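Local coordinates for protein 26S proteasome regulatory subunit RPN10 (Schizosaccharomyces pombe, PDB 2X5N) that serves as a 26S proteasome subunit that binds K48-linked polyubiquitin and protects ubiquitin chains from disassembly by deubiquitinating enzymes, thereby promoting protein degradation, at residues Thr5-Asn17 against Phe71-Ala84. Sequence-based numbering, arbitrary orientation.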
loop_
_atom_site.group_PDB
_atom_site.type_symbol
_atom_site.label_atom_id
_atom_site.label_comp_id
_atom_site.label_asym_id
_atom_site.label_seq_id
_atom_site.Cartn_x
_atom_site.Cartn_y
_atom_site.Cartn_z
ATOM N N THR A 5 6.996 7.153 -1.803
ATOM C CA THR A 5 5.955 6.134 -1.748
ATOM C C THR A 5 5.266 6.174 -0.405
ATOM O O THR A 5 5.916 6.065 0.641
ATOM C CB THR A 5 6.551 4.721 -1.938
ATOM O OG1 THR A 5 7.263 4.645 -3.179
ATOM C CG2 THR A 5 5.491 3.640 -1.944
ATOM N N MET A 6 3.944 6.319 -0.435
ATOM C CA MET A 6 3.144 6.133 0.765
ATOM C C MET A 6 2.651 4.698 0.791
ATOM O O MET A 6 1.980 4.258 -0.149
ATOM C CB MET A 6 1.951 7.085 0.816
ATOM C CG MET A 6 2.312 8.559 1.008
ATOM S SD MET A 6 3.201 8.918 2.522
ATOM C CE MET A 6 2.102 8.404 3.739
ATOM N N ILE A 7 3.003 3.986 1.858
ATOM C CA ILE A 7 2.589 2.610 2.077
ATOM C C ILE A 7 1.402 2.617 3.044
ATOM O O ILE A 7 1.497 3.141 4.134
ATOM C CB ILE A 7 3.755 1.722 2.602
ATOM C CG1 ILE A 7 4.934 1.753 1.606
ATOM C CG2 ILE A 7 3.237 0.328 2.791
ATOM C CD1 ILE A 7 6.216 1.138 2.088
ATOM N N LEU A 8 0.285 2.062 2.586
ATOM C CA LEU A 8 -0.974 2.082 3.299
ATOM C C LEU A 8 -1.297 0.675 3.770
ATOM O O LEU A 8 -1.499 -0.238 2.949
ATOM C CB LEU A 8 -2.104 2.557 2.380
ATOM C CG LEU A 8 -2.293 4.076 2.261
ATOM C CD1 LEU A 8 -0.982 4.805 1.917
ATOM C CD2 LEU A 8 -3.348 4.404 1.213
ATOM N N ILE A 9 -1.348 0.504 5.083
ATOM C CA ILE A 9 -1.654 -0.796 5.680
ATOM C C ILE A 9 -3.107 -0.846 6.111
ATOM O O ILE A 9 -3.684 0.146 6.563
ATOM C CB ILE A 9 -0.715 -1.162 6.860
ATOM C CG1 ILE A 9 -0.754 -0.150 8.021
ATOM C CG2 ILE A 9 0.703 -1.352 6.320
ATOM C CD1 ILE A 9 -0.030 -0.651 9.210
ATOM N N ASP A 10 -3.695 -2.016 5.929
ATOM C CA ASP A 10 -5.040 -2.295 6.389
ATOM C C ASP A 10 -4.941 -2.809 7.829
ATOM O O ASP A 10 -4.394 -3.891 8.082
ATOM C CB ASP A 10 -5.695 -3.302 5.433
ATOM C CG ASP A 10 -7.175 -3.535 5.698
ATOM O OD1 ASP A 10 -7.653 -3.284 6.825
ATOM O OD2 ASP A 10 -7.854 -3.994 4.751
ATOM N N ASN A 11 -5.425 -2.003 8.768
ATOM C CA ASN A 11 -5.531 -2.420 10.178
ATOM C C ASN A 11 -6.989 -2.515 10.610
ATOM O O ASN A 11 -7.312 -2.220 11.766
ATOM C CB ASN A 11 -4.754 -1.486 11.105
ATOM C CG ASN A 11 -5.305 -0.087 11.111
ATOM O OD1 ASN A 11 -5.764 0.406 10.088
ATOM N ND2 ASN A 11 -5.225 0.587 12.263
ATOM N N SER A 12 -7.863 -2.950 9.691
ATOM C CA SER A 12 -9.262 -3.210 10.028
ATOM C C SER A 12 -9.436 -4.549 10.736
ATOM O O SER A 12 -8.526 -5.383 10.772
ATOM C CB SER A 12 -10.148 -3.187 8.780
ATOM O OG SER A 12 -10.015 -4.373 8.028
ATOM N N GLU A 13 -10.637 -4.767 11.277
ATOM C CA GLU A 13 -10.961 -6.010 11.960
ATOM C C GLU A 13 -10.846 -7.230 11.025
ATOM O O GLU A 13 -10.644 -8.336 11.498
ATOM C CB GLU A 13 -12.351 -5.948 12.591
ATOM C CG GLU A 13 -13.482 -5.789 11.590
ATOM C CD GLU A 13 -14.801 -5.439 12.219
ATOM O OE1 GLU A 13 -15.045 -5.806 13.386
ATOM O OE2 GLU A 13 -15.614 -4.795 11.530
ATOM N N TRP A 14 -10.931 -7.008 9.715
ATOM C CA TRP A 14 -10.821 -8.105 8.747
ATOM C C TRP A 14 -9.419 -8.721 8.756
ATOM O O TRP A 14 -9.219 -9.837 8.299
ATOM C CB TRP A 14 -11.164 -7.593 7.346
ATOM C CG TRP A 14 -12.609 -7.269 7.211
ATOM C CD1 TRP A 14 -13.258 -6.178 7.712
ATOM C CD2 TRP A 14 -13.588 -8.065 6.570
ATOM N NE1 TRP A 14 -14.585 -6.255 7.418
ATOM C CE2 TRP A 14 -14.819 -7.406 6.717
ATOM C CE3 TRP A 14 -13.544 -9.269 5.872
ATOM C CZ2 TRP A 14 -16.004 -7.911 6.182
ATOM C CZ3 TRP A 14 -14.727 -9.774 5.345
ATOM C CH2 TRP A 14 -15.928 -9.093 5.506
ATOM N N MET A 15 -8.447 -7.985 9.272
ATOM C CA MET A 15 -7.063 -8.400 9.220
ATOM C C MET A 15 -6.681 -9.313 10.401
ATOM O O MET A 15 -5.570 -9.788 10.454
ATOM C CB MET A 15 -6.165 -7.150 9.133
ATOM C CG MET A 15 -6.461 -6.310 7.894
ATOM S SD MET A 15 -6.047 -7.152 6.336
ATOM C CE MET A 15 -4.265 -6.997 6.316
ATOM N N ILE A 16 -7.625 -9.472 11.331
ATOM C CA ILE A 16 -7.516 -10.427 12.421
ATOM C C ILE A 16 -8.106 -11.727 11.896
ATOM O O ILE A 16 -9.174 -12.182 12.280
ATOM C CB ILE A 16 -8.296 -9.979 13.655
ATOM C CG1 ILE A 16 -7.966 -8.525 14.015
ATOM C CG2 ILE A 16 -7.983 -10.895 14.836
ATOM C CD1 ILE A 16 -8.949 -7.885 15.009
ATOM N N ASN A 17 -7.417 -12.297 10.949
ATOM C CA ASN A 17 -7.762 -13.601 10.458
ATOM C C ASN A 17 -6.498 -14.409 10.247
ATOM O O ASN A 17 -5.528 -13.879 9.729
ATOM C CB ASN A 17 -8.459 -13.313 9.141
ATOM C CG ASN A 17 -9.167 -14.502 8.568
ATOM O OD1 ASN A 17 -8.725 -15.639 8.708
ATOM N ND2 ASN A 17 -10.303 -14.252 7.942
ATOM N N PHE A 71 8.912 3.361 11.033
ATOM C CA PHE A 71 7.716 2.580 10.742
ATOM C C PHE A 71 7.428 1.633 11.893
ATOM O O PHE A 71 6.288 1.505 12.346
ATOM C CB PHE A 71 7.884 1.735 9.464
ATOM C CG PHE A 71 7.661 2.486 8.160
ATOM C CD1 PHE A 71 8.069 3.794 7.978
ATOM C CD2 PHE A 71 7.072 1.830 7.113
ATOM C CE1 PHE A 71 7.858 4.437 6.769
ATOM C CE2 PHE A 71 6.870 2.474 5.911
ATOM C CZ PHE A 71 7.271 3.781 5.742
ATOM N N LEU A 72 8.451 0.911 12.356
ATOM C CA LEU A 72 8.254 -0.083 13.408
ATOM C C LEU A 72 7.800 0.584 14.700
ATOM O O LEU A 72 6.908 0.090 15.374
ATOM C CB LEU A 72 9.540 -0.882 13.606
ATOM C CG LEU A 72 9.863 -1.871 12.489
ATOM C CD1 LEU A 72 11.242 -2.457 12.679
ATOM C CD2 LEU A 72 8.817 -2.988 12.471
ATOM N N SER A 73 8.407 1.700 15.071
ATOM C CA SER A 73 7.980 2.389 16.284
ATOM C C SER A 73 6.536 2.875 16.173
ATOM O O SER A 73 5.801 2.808 17.149
ATOM C CB SER A 73 8.869 3.584 16.576
ATOM O OG SER A 73 10.178 3.154 16.864
ATOM N N ALA A 74 6.132 3.355 14.986
ATOM C CA ALA A 74 4.784 3.895 14.824
ATOM C C ALA A 74 3.730 2.791 14.821
ATOM O O ALA A 74 2.580 3.028 15.197
ATOM C CB ALA A 74 4.673 4.744 13.561
ATOM N N MET A 75 4.101 1.595 14.376
ATOM C CA MET A 75 3.158 0.480 14.367
ATOM C C MET A 75 3.039 -0.195 15.733
ATOM O O MET A 75 2.104 -0.951 15.971
ATOM C CB MET A 75 3.533 -0.566 13.321
ATOM C CG MET A 75 3.303 -0.095 11.901
ATOM S SD MET A 75 3.538 -1.385 10.656
ATOM C CE MET A 75 5.320 -1.417 10.533
ATOM N N HIS A 76 3.984 0.054 16.632
ATOM C CA HIS A 76 3.923 -0.575 17.932
ATOM C C HIS A 76 2.687 -0.097 18.652
ATOM O O HIS A 76 2.438 1.114 18.719
ATOM C CB HIS A 76 5.145 -0.231 18.763
ATOM C CG HIS A 76 5.210 -1.008 20.033
ATOM N ND1 HIS A 76 5.313 -2.378 20.039
ATOM C CD2 HIS A 76 5.123 -0.627 21.329
ATOM C CE1 HIS A 76 5.315 -2.813 21.290
ATOM N NE2 HIS A 76 5.206 -1.769 22.092
ATOM N N ASP A 77 1.934 -1.033 19.224
ATOM C CA ASP A 77 0.695 -0.648 19.884
ATOM C C ASP A 77 -0.508 -0.258 19.032
ATOM O O ASP A 77 -1.483 0.257 19.540
ATOM C CB ASP A 77 0.848 0.130 21.220
ATOM C CG ASP A 77 1.528 -0.667 22.325
ATOM O OD1 ASP A 77 1.552 -1.914 22.278
ATOM O OD2 ASP A 77 2.023 -0.016 23.272
ATOM N N LEU A 78 -0.371 -0.413 17.710
ATOM C CA LEU A 78 -1.387 0.063 16.782
ATOM C C LEU A 78 -2.632 -0.792 16.925
ATOM O O LEU A 78 -2.554 -2.002 16.836
ATOM C CB LEU A 78 -0.888 -0.022 15.339
ATOM C CG LEU A 78 -1.832 0.517 14.276
ATOM C CD1 LEU A 78 -1.923 2.023 14.322
ATOM C CD2 LEU A 78 -1.371 0.082 12.904
ATOM N N PRO A 79 -3.795 -0.162 17.130
ATOM C CA PRO A 79 -5.015 -0.948 17.011
ATOM C C PRO A 79 -5.285 -1.657 15.712
ATOM O O PRO A 79 -5.075 -0.999 14.688
ATOM C CB PRO A 79 -6.125 -0.044 17.545
ATOM C CG PRO A 79 -5.406 1.135 18.155
ATOM C CD PRO A 79 -4.090 1.242 17.445
ATOM N N VAL A 80 -5.798 -2.878 15.733
ATOM C CA VAL A 80 -6.206 -3.592 14.538
ATOM C C VAL A 80 -7.657 -3.987 14.809
ATOM O O VAL A 80 -7.929 -4.871 15.622
ATOM C CB VAL A 80 -5.312 -4.821 14.273
ATOM C CG1 VAL A 80 -5.750 -5.497 12.984
ATOM C CG2 VAL A 80 -3.842 -4.403 14.156
ATOM N N ARG A 81 -8.584 -3.263 14.186
ATOM C CA ARG A 81 -10.003 -3.314 14.531
ATOM C C ARG A 81 -10.769 -2.359 13.624
ATOM O O ARG A 81 -10.172 -1.607 12.861
ATOM C CB ARG A 81 -10.207 -2.887 15.996
ATOM C CG ARG A 81 -9.830 -1.425 16.230
ATOM C CD ARG A 81 -10.039 -0.990 17.674
ATOM N NE ARG A 81 -11.400 -1.249 18.143
ATOM C CZ ARG A 81 -12.457 -0.502 17.848
ATOM N NH1 ARG A 81 -12.338 0.567 17.067
ATOM N NH2 ARG A 81 -13.645 -0.834 18.340
ATOM N N GLY A 82 -12.091 -2.375 13.721
ATOM C CA GLY A 82 -12.878 -1.390 12.997
ATOM C C GLY A 82 -12.903 -1.534 11.485
ATOM O O GLY A 82 -12.512 -2.561 10.934
ATOM N N ASN A 83 -13.432 -0.508 10.828
ATOM C CA ASN A 83 -13.655 -0.515 9.388
ATOM C C ASN A 83 -12.492 0.046 8.602
ATOM O O ASN A 83 -11.763 0.922 9.081
ATOM C CB ASN A 83 -14.859 0.371 9.033
ATOM C CG ASN A 83 -16.131 -0.086 9.679
ATOM O OD1 ASN A 83 -16.354 -1.268 9.824
ATOM N ND2 ASN A 83 -16.965 0.854 10.079
ATOM N N ALA A 84 -12.346 -0.440 7.373
ATOM C CA ALA A 84 -11.381 0.108 6.436
ATOM C C ALA A 84 -12.041 1.187 5.596
ATOM O O ALA A 84 -13.194 1.041 5.174
ATOM C CB ALA A 84 -10.849 -0.987 5.550
HETATM O O HOH W 1 -13.669 -4.025 15.343
HETATM O O HOH W 2 -15.508 -3.710 9.111
HETATM O O HOH W 3 -16.297 -2.242 12.811
#
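The F71 ring takes the methyl of I7 at its edge, near the ring plane, with CE2 4.1 Å from I7 CD1; F36 meets the same ring edge-to-face. Further along, the N11 amide gives ND2 to P79 O (2.9 Å), almost in line with that carbonyl, which sits 21° out of the amide plane. The E13 carboxylate and N83 amide run side by side with planes 60° apart; waters 2 and 3 each donate to both E13 OE2 and N83 OD1, and water 2, in plane at the indole edge, also accepts from W14 NE1. This is a von Willebrand A domain: D10-N11-S12-E13-W14 leaves the C-terminal end of central strand 3-9 where relatives carry the DxSxS motif of the MIDAS, here with W14 at the second serine position. After helix 68-75 the chain makes a type II turn, M75 to L78, then runs past the motif. I9 CD1 touches both M75 SD (3.9 Å) and L78 CD2, meeting the leucine tip to tip. D10 CG lies opposite the backbone N (chi1 -172°); OD1 accepts S12 N, closing an Asx turn, and the S12 hydroxyl as well, while OD2 takes S115 OG and G114 N. With an alanine here, all four donors would probably lose their shared carboxylate, leaving S12 freer to shift against A84 CB (4.0 Å from S12 CB). S12 OG in turn receives W14 N in an ST turn. Across the loops, R81 N donates to N11 O, while R81 NH1 forms a salt bridge with D55 OD1. Next along, E13 N reaches G82 O at 2.9 Å in a nearly straight bond, and water 1 ties E13 OE1 to G82 N.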